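Local coordinates for insecticidal crystal protein Cry7Cal (Bacillus thuringiensis, PDB 5ZI1), which is an insecticidal delta endotoxin active against locusts and probably binds gut-cell receptors and forms pores, this chain being the three-domain toxin part of a longer protein, at residues 272-277 / 369-374; 292-297 / 331-336. One frame throughout, in Å; residues are numbered along the deposited sequence.

Interaction 1 of 2, residues 272-277 / 369-374; sequences YGAASS and WYQAVP
Trp369 swings CG to the side opposite its backbone N (chi1 -166°), which carries the indole out from the strand to lie under Ala274, while Gln371, two residues on, folds back at its second torsion (chi2 -78°) and brings its amide end to the methyl group of Ala274. Ala274 CB stands over the six-membered ring, 3.7 Å from its centroid and only 3° off the ring normal, a CH-pi contact with the methyl almost straight above the face. The far end of the indole also meets the backbone of the 3-10 turn: Trp369 CH2 is 3.3 Å from Ala274 N, with Ala274 CA over the same face, and 3.5 Å from Gly273 C, which comes in obliquely. Gly273, which has no side chain, lets the backbone come this close to Trp369 CH2. The turn itself is closed by the bond from Ala275 N to Tyr272 O (2.9 Å). Gln371 NE2 approaches Ala274 CB to 3.3 Å and sits above the rim of the indole on the face that carries the methyl, so one face of the ring meets both groups. Trp369 NE1 lies 3.2 Å from Gln371 NE2, but both are donors and do not bond. These pieces belong to the second domain of the three-domain Cry fold, a beta-prism in which strand 369-382 is an inner strand of a four-stranded antiparallel sheet and 272-277 is part of the connection leading to helix 279-286. A third piece of chain joins the two: backbone bonds link Ala274 to Glu441, and Trp369 and Gln371 to Ser444. Tyr272 OH is hydrogen-bonded to Glu213 of helix 208-227, which ties the same turn to the helical N-terminal domain.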
ATOM      1  N   TYR A 272       2.235   9.380 -26.020  1.00 43.03           N
ATOM      2  CA  TYR A 272       3.270   8.351 -25.823  1.00 47.56           C
ATOM      3  C   TYR A 272       4.506   8.591 -26.689  1.00 49.48           C
ATOM      4  O   TYR A 272       5.640   8.557 -26.191  1.00 49.25           O
ATOM      5  CB  TYR A 272       2.723   6.949 -26.099  1.00 45.11           C
ATOM      6  CG  TYR A 272       1.448   6.600 -25.377  1.00 48.52           C
ATOM      7  CD1 TYR A 272       1.373   6.652 -23.993  1.00 46.04           C
ATOM      8  CD2 TYR A 272       0.317   6.198 -26.086  1.00 50.21           C
ATOM      9  CE1 TYR A 272       0.197   6.322 -23.336  1.00 47.91           C
ATOM     10  CE2 TYR A 272      -0.862   5.870 -25.440  1.00 49.17           C
ATOM     11  CZ  TYR A 272      -0.911   5.933 -24.065  1.00 49.87           C
ATOM     12  OH  TYR A 272      -2.078   5.613 -23.418  1.00 54.48           O
ATOM     13  N   GLY A 273       4.308   8.853 -27.990  1.00 50.23           N
ATOM     14  CA  GLY A 273       5.429   9.083 -28.886  1.00 40.52           C
ATOM     15  C   GLY A 273       6.345  10.214 -28.466  1.00 49.59           C
ATOM     16  O   GLY A 273       7.507  10.242 -28.877  1.00 53.38           O
ATOM     17  N   ALA A 274       5.855  11.143 -27.637  1.00 50.84           N
ATOM     18  CA  ALA A 274       6.676  12.254 -27.164  1.00 48.17           C
ATOM     19  C   ALA A 274       7.527  11.909 -25.946  1.00 48.70           C
ATOM     20  O   ALA A 274       8.497  12.626 -25.667  1.00 51.31           O
ATOM     21  CB  ALA A 274       5.790  13.460 -26.837  1.00 53.65           C
ATOM     22  N   ALA A 275       7.209  10.835 -25.227  1.00 47.96           N
ATOM     23  CA  ALA A 275       8.026  10.435 -24.087  1.00 51.47           C
ATOM     24  C   ALA A 275       9.399   9.935 -24.533  1.00 50.70           C
ATOM     25  O   ALA A 275       9.624   9.608 -25.702  1.00 52.08           O
ATOM     26  CB  ALA A 275       7.333   9.343 -23.276  1.00 45.75           C
ATOM     27  N   SER A 276      10.327   9.894 -23.570  1.00 45.04           N
ATOM     28  CA  SER A 276      11.659   9.338 -23.789  1.00 54.58           C
ATOM     29  C   SER A 276      11.582   7.953 -24.418  1.00 52.08           C
ATOM     30  O   SER A 276      10.609   7.219 -24.240  1.00 47.88           O
ATOM     31  CB  SER A 276      12.425   9.222 -22.465  1.00 53.92           C
ATOM     32  OG  SER A 276      13.682   8.618 -22.685  1.00 49.82           O
ATOM     33  N   SER A 277      12.623   7.599 -25.160  1.00 53.97           N
ATOM     34  CA  SER A 277      12.725   6.259 -25.714  1.00 61.02           C
ATOM     35  C   SER A 277      13.388   5.290 -24.744  1.00 57.37           C
ATOM     36  O   SER A 277      13.432   4.090 -25.021  1.00 58.58           O
ATOM     37  CB  SER A 277      13.486   6.285 -27.049  1.00 59.97           C
ATOM     38  OG  SER A 277      14.810   6.767 -26.879  1.00 66.47           O
ATOM     39  N   TRP A 369       5.780  20.116 -30.920  1.00 56.28           N
ATOM     40  CA  TRP A 369       4.853  19.183 -30.287  1.00 49.23           C
ATOM     41  C   TRP A 369       4.620  19.640 -28.850  1.00 53.31           C
ATOM     42  O   TRP A 369       5.506  19.511 -27.999  1.00 55.78           O
ATOM     43  CB  TRP A 369       5.416  17.765 -30.369  1.00 51.98           C
ATOM     44  CG  TRP A 369       4.445  16.675 -30.062  1.00 49.71           C
ATOM     45  CD1 TRP A 369       3.185  16.816 -29.567  1.00 48.29           C
ATOM     46  CD2 TRP A 369       4.661  15.263 -30.228  1.00 49.34           C
ATOM     47  NE1 TRP A 369       2.598  15.580 -29.414  1.00 48.37           N
ATOM     48  CE2 TRP A 369       3.487  14.611 -29.807  1.00 50.43           C
ATOM     49  CE3 TRP A 369       5.733  14.490 -30.687  1.00 52.12           C
ATOM     50  CZ2 TRP A 369       3.356  13.218 -29.830  1.00 46.73           C
ATOM     51  CZ3 TRP A 369       5.595  13.105 -30.718  1.00 47.65           C
ATOM     52  CH2 TRP A 369       4.417  12.486 -30.296  1.00 47.36           C
ATOM     53  N   TYR A 370       3.444  20.205 -28.587  1.00 53.04           N
ATOM     54  CA  TYR A 370       3.080  20.743 -27.285  1.00 49.45           C
ATOM     55  C   TYR A 370       2.244  19.743 -26.499  1.00 47.63           C
ATOM     56  O   TYR A 370       1.423  19.015 -27.061  1.00 50.59           O
ATOM     57  CB  TYR A 370       2.282  22.051 -27.427  1.00 47.89           C
ATOM     58  CG  TYR A 370       3.076  23.220 -27.975  1.00 49.02           C
ATOM     59  CD1 TYR A 370       4.155  23.738 -27.270  1.00 48.18           C
ATOM     60  CD2 TYR A 370       2.733  23.819 -29.191  1.00 50.99           C
ATOM     61  CE1 TYR A 370       4.882  24.803 -27.758  1.00 50.75           C
ATOM     62  CE2 TYR A 370       3.448  24.883 -29.686  1.00 45.91           C
ATOM     63  CZ  TYR A 370       4.521  25.377 -28.967  1.00 56.03           C
ATOM     64  OH  TYR A 370       5.245  26.445 -29.451  1.00 52.13           O
ATOM     65  N   GLN A 371       2.439  19.727 -25.181  1.00 45.89           N
ATOM     66  CA  GLN A 371       1.577  18.974 -24.280  1.00 44.45           C
ATOM     67  C   GLN A 371       0.994  19.959 -23.284  1.00 45.83           C
ATOM     68  O   GLN A 371       1.720  20.804 -22.745  1.00 43.86           O
ATOM     69  CB  GLN A 371       2.343  17.859 -23.560  1.00 47.46           C
ATOM     70  CG  GLN A 371       3.346  17.165 -24.429  1.00 42.57           C
ATOM     71  CD  GLN A 371       2.729  16.150 -25.374  1.00 47.96           C
ATOM     72  OE1 GLN A 371       1.580  15.711 -25.208  1.00 49.02           O
ATOM     73  NE2 GLN A 371       3.502  15.756 -26.369  1.00 45.03           N
ATOM     74  N   ALA A 372      -0.311  19.866 -23.049  1.00 47.44           N
ATOM     75  CA  ALA A 372      -1.007  20.916 -22.322  1.00 50.97           C
ATOM     76  C   ALA A 372      -1.906  20.318 -21.253  1.00 47.89           C
ATOM     77  O   ALA A 372      -2.663  19.378 -21.521  1.00 50.17           O
ATOM     78  CB  ALA A 372      -1.828  21.792 -23.290  1.00 48.17           C
ATOM     79  N   VAL A 373      -1.820  20.873 -20.048  1.00 48.84           N
ATOM     80  CA  VAL A 373      -2.807  20.648 -18.997  1.00 46.43           C
ATOM     81  C   VAL A 373      -3.351  22.014 -18.585  1.00 50.89           C
ATOM     82  O   VAL A 373      -2.879  22.607 -17.600  1.00 52.50           O
ATOM     83  CB  VAL A 373      -2.198  19.890 -17.806  1.00 49.09           C
ATOM     84  CG1 VAL A 373      -3.257  19.685 -16.737  1.00 44.83           C
ATOM     85  CG2 VAL A 373      -1.594  18.535 -18.276  1.00 38.35           C
ATOM     86  N   PRO A 374      -4.321  22.570 -19.315  1.00 48.43           N
ATOM     87  CA  PRO A 374      -4.758  23.942 -19.011  1.00 52.98           C
ATOM     88  C   PRO A 374      -5.661  24.033 -17.800  1.00 56.95           C
ATOM     89  O   PRO A 374      -5.862  25.146 -17.288  1.00 52.74           O
ATOM     90  CB  PRO A 374      -5.488  24.384 -20.293  1.00 47.22           C
ATOM     91  CG  PRO A 374      -5.866  23.123 -20.995  1.00 50.07           C
ATOM     92  CD  PRO A 374      -4.866  22.066 -20.597  1.00 48.24           C
TER

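Interaction 2 of 2, residues 292-297 / 331-336; sequences LFQWLT and NTFNYG
Two strands of one four-stranded antiparallel sheet of the beta-prism domain meet here through their side chains, across strand 312-324, which runs between them. Gln294, on strand 294-306, and Asn331, at the start of edge strand 331-336, are the closest backbone pair, with their CA atoms 8.7 Å apart, too far for direct strand pairing. Gln294 bridges the gap: its chain is straight beyond CG (chi2 -179°) and carries OE1 over the intervening strand. There OE1 comes to the edge of the Phe333 ring, near the ring plane, 3.6 Å from Phe333 CE2 and 3.7 Å from Phe333 CZ, with the amide plane turned 75° from the ring. Asn331 ND2 lies 3.7 Å from Gln294 OE1, which is proximity rather than a bond. The polar link passes instead through Thr322 of the middle strand, whose OG1 is hydrogen-bonded to Gln294 OE1 and weakly to Asn331 ND2. Tyr324 of that strand also touches both amide side chains. The carbonyl oxygen is thus held by the threonine hydroxyl while it faces the ring's C-H edge, the slightly positive part of a phenyl group, so the approach is probably mildly favourable electrostatically as well as a van der Waals contact.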
ATOM      1  N   LEU A 292      11.433   8.899   3.786  1.00 47.54           N
ATOM      2  CA  LEU A 292      10.492   9.086   4.879  1.00 44.35           C
ATOM      3  C   LEU A 292       9.139   9.522   4.332  1.00 46.13           C
ATOM      4  O   LEU A 292       9.049  10.153   3.276  1.00 44.33           O
ATOM      5  CB  LEU A 292      11.046  10.124   5.850  1.00 45.64           C
ATOM      6  CG  LEU A 292      12.455   9.725   6.325  1.00 50.83           C
ATOM      7  CD1 LEU A 292      13.088  10.829   7.148  1.00 51.41           C
ATOM      8  CD2 LEU A 292      12.390   8.420   7.118  1.00 42.90           C
ATOM      9  N   PHE A 293       8.069   9.158   5.025  1.00 42.97           N
ATOM     10  CA  PHE A 293       6.757   9.449   4.472  1.00 45.98           C
ATOM     11  C   PHE A 293       6.551  10.970   4.416  1.00 50.10           C
ATOM     12  O   PHE A 293       6.994  11.701   5.308  1.00 49.70           O
ATOM     13  CB  PHE A 293       5.681   8.755   5.313  1.00 45.32           C
ATOM     14  CG  PHE A 293       4.298   8.920   4.764  1.00 47.64           C
ATOM     15  CD1 PHE A 293       3.774   7.983   3.890  1.00 39.88           C
ATOM     16  CD2 PHE A 293       3.532  10.055   5.084  1.00 46.25           C
ATOM     17  CE1 PHE A 293       2.479   8.145   3.347  1.00 46.02           C
ATOM     18  CE2 PHE A 293       2.246  10.232   4.547  1.00 42.13           C
ATOM     19  CZ  PHE A 293       1.715   9.274   3.692  1.00 44.74           C
ATOM     20  N   GLN A 294       5.896  11.461   3.356  1.00 47.64           N
ATOM     21  CA  GLN A 294       5.827  12.898   3.093  1.00 45.99           C
ATOM     22  C   GLN A 294       4.400  13.351   2.830  1.00 47.72           C
ATOM     23  O   GLN A 294       3.664  12.723   2.063  1.00 51.27           O
ATOM     24  CB  GLN A 294       6.690  13.303   1.892  1.00 47.60           C
ATOM     25  CG  GLN A 294       8.169  13.086   2.050  1.00 45.05           C
ATOM     26  CD  GLN A 294       8.952  13.526   0.816  1.00 47.06           C
ATOM     27  OE1 GLN A 294       9.389  14.662   0.727  1.00 52.24           O
ATOM     28  NE2 GLN A 294       9.134  12.622  -0.134  1.00 47.38           N
ATOM     29  N   TRP A 295       4.023  14.465   3.451  1.00 46.56           N
ATOM     30  CA  TRP A 295       2.686  15.030   3.334  1.00 44.96           C
ATOM     31  C   TRP A 295       2.749  16.218   2.388  1.00 46.75           C
ATOM     32  O   TRP A 295       3.604  17.094   2.555  1.00 46.63           O
ATOM     33  CB  TRP A 295       2.148  15.460   4.697  1.00 39.60           C
ATOM     34  CG  TRP A 295       2.197  14.339   5.675  1.00 49.34           C
ATOM     35  CD1 TRP A 295       3.275  13.937   6.415  1.00 42.25           C
ATOM     36  CD2 TRP A 295       1.135  13.432   5.982  1.00 43.65           C
ATOM     37  NE1 TRP A 295       2.936  12.852   7.181  1.00 43.73           N
ATOM     38  CE2 TRP A 295       1.630  12.519   6.931  1.00 43.40           C
ATOM     39  CE3 TRP A 295      -0.186  13.306   5.545  1.00 41.84           C
ATOM     40  CZ2 TRP A 295       0.848  11.495   7.458  1.00 44.46           C
ATOM     41  CZ3 TRP A 295      -0.964  12.308   6.071  1.00 43.75           C
ATOM     42  CH2 TRP A 295      -0.444  11.404   7.020  1.00 46.16           C
ATOM     43  N   LEU A 296       1.875  16.230   1.385  1.00 40.86           N
ATOM     44  CA  LEU A 296       1.906  17.298   0.391  1.00 43.84           C
ATOM     45  C   LEU A 296       1.323  18.562   1.002  1.00 42.51           C
ATOM     46  O   LEU A 296       0.176  18.565   1.455  1.00 42.87           O
ATOM     47  CB  LEU A 296       1.124  16.883  -0.846  1.00 45.83           C
ATOM     48  CG  LEU A 296       1.201  17.823  -2.039  1.00 48.29           C
ATOM     49  CD1 LEU A 296       2.641  18.100  -2.375  1.00 45.10           C
ATOM     50  CD2 LEU A 296       0.478  17.210  -3.233  1.00 49.74           C
ATOM     51  N   THR A 297       2.101  19.640   1.032  1.00 40.87           N
ATOM     52  CA  THR A 297       1.572  20.881   1.585  1.00 46.14           C
ATOM     53  C   THR A 297       1.375  21.996   0.560  1.00 51.09           C
ATOM     54  O   THR A 297       0.657  22.954   0.858  1.00 57.20           O
ATOM     55  CB  THR A 297       2.478  21.389   2.716  1.00 48.93           C
ATOM     56  OG1 THR A 297       3.741  21.787   2.168  1.00 55.62           O
ATOM     57  CG2 THR A 297       2.735  20.269   3.738  1.00 48.12           C
ATOM     58  N   ASN A 331      10.215  20.289   2.498  1.00 50.67           N
ATOM     59  CA  ASN A 331      10.959  19.676   1.409  1.00 53.68           C
ATOM     60  C   ASN A 331      10.386  20.233   0.116  1.00 51.08           C
ATOM     61  O   ASN A 331       9.168  20.182  -0.092  1.00 47.62           O
ATOM     62  CB  ASN A 331      10.855  18.145   1.452  1.00 45.19           C
ATOM     63  CG  ASN A 331      11.207  17.581   2.839  1.00 53.71           C
ATOM     64  OD1 ASN A 331      12.333  17.728   3.301  1.00 49.32           O
ATOM     65  ND2 ASN A 331      10.238  16.953   3.504  1.00 48.72           N
ATOM     66  N   THR A 332      11.255  20.772  -0.739  1.00 48.75           N
ATOM     67  CA  THR A 332      10.836  21.396  -1.987  1.00 51.11           C
ATOM     68  C   THR A 332      11.448  20.657  -3.159  1.00 48.19           C
ATOM     69  O   THR A 332      12.664  20.453  -3.189  1.00 49.61           O
ATOM     70  CB  THR A 332      11.251  22.866  -2.036  1.00 49.01           C
ATOM     71  OG1 THR A 332      10.658  23.546  -0.935  1.00 51.40           O
ATOM     72  CG2 THR A 332      10.808  23.524  -3.352  1.00 51.27           C
ATOM     73  N   PHE A 333      10.610  20.293  -4.132  1.00 47.77           N
ATOM     74  CA  PHE A 333      11.055  19.696  -5.387  1.00 51.00           C
ATOM     75  C   PHE A 333      10.585  20.554  -6.554  1.00 50.75           C
ATOM     76  O   PHE A 333       9.389  20.830  -6.684  1.00 49.45           O
ATOM     77  CB  PHE A 333      10.538  18.268  -5.504  1.00 46.64           C
ATOM     78  CG  PHE A 333      10.836  17.455  -4.284  1.00 50.91           C
ATOM     79  CD1 PHE A 333      12.068  16.839  -4.134  1.00 51.44           C
ATOM     80  CD2 PHE A 333       9.916  17.375  -3.252  1.00 47.51           C
ATOM     81  CE1 PHE A 333      12.368  16.112  -2.989  1.00 52.49           C
ATOM     82  CE2 PHE A 333      10.205  16.658  -2.115  1.00 51.44           C
ATOM     83  CZ  PHE A 333      11.438  16.020  -1.985  1.00 51.81           C
ATOM     84  N   ASN A 334      11.527  20.967  -7.394  1.00 49.77           N
ATOM     85  CA  ASN A 334      11.252  21.790  -8.558  1.00 51.07           C
ATOM     86  C   ASN A 334      11.387  20.973  -9.838  1.00 52.50           C
ATOM     87  O   ASN A 334      12.218  20.067  -9.926  1.00 54.02           O
ATOM     88  CB  ASN A 334      12.196  22.988  -8.595  1.00 53.49           C
ATOM     89  CG  ASN A 334      12.076  23.850  -7.353  1.00 57.65           C
ATOM     90  OD1 ASN A 334      11.070  24.548  -7.162  1.00 60.09           O
ATOM     91  ND2 ASN A 334      13.095  23.810  -6.496  1.00 52.43           N
ATOM     92  N   TYR A 335      10.536  21.279 -10.811  1.00 50.96           N
ATOM     93  CA  TYR A 335      10.590  20.696 -12.139  1.00 50.26           C
ATOM     94  C   TYR A 335      10.518  21.811 -13.167  1.00 55.99           C
ATOM     95  O   TYR A 335       9.923  22.864 -12.921  1.00 56.91           O
ATOM     96  CB  TYR A 335       9.441  19.720 -12.379  1.00 50.77           C
ATOM     97  CG  TYR A 335       9.462  18.507 -11.478  1.00 55.47           C
ATOM     98  CD1 TYR A 335       8.870  18.536 -10.229  1.00 50.17           C
ATOM     99  CD2 TYR A 335      10.067  17.324 -11.891  1.00 48.64           C
ATOM    100  CE1 TYR A 335       8.886  17.416  -9.410  1.00 51.14           C
ATOM    101  CE2 TYR A 335      10.082  16.215 -11.091  1.00 53.39           C
ATOM    102  CZ  TYR A 335       9.497  16.257  -9.846  1.00 53.35           C
ATOM    103  OH  TYR A 335       9.526  15.124  -9.045  1.00 50.41           O
ATOM    104  N   GLY A 336      11.130  21.571 -14.320  1.00 57.48           N
ATOM    105  CA  GLY A 336      11.027  22.515 -15.418  1.00 46.92           C
ATOM    106  C   GLY A 336      11.630  23.859 -15.061  1.00 55.83           C
ATOM    107  O   GLY A 336      12.738  23.942 -14.528  1.00 50.59           O
TER

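From the N-terminal helical domain the chain enters the beta-prism domain and reaches the turn 272-277, the first half of interaction 1. After helix 279-286 it passes through 292-297, runs out along strand 294-306, returns along 312-324 and closes interaction 2 at 331-336, a loop confined to one antiparallel sheet. Only later, through strands 343-348 and 352-365, does it arrive at 369-374 and close interaction 1, so the smaller loop lies wholly within the larger. Interaction 1 joins the segment before the helix to a second sheet. The two contacts do not touch: their centres are 23 Å apart and their nearest atoms about 12 Å.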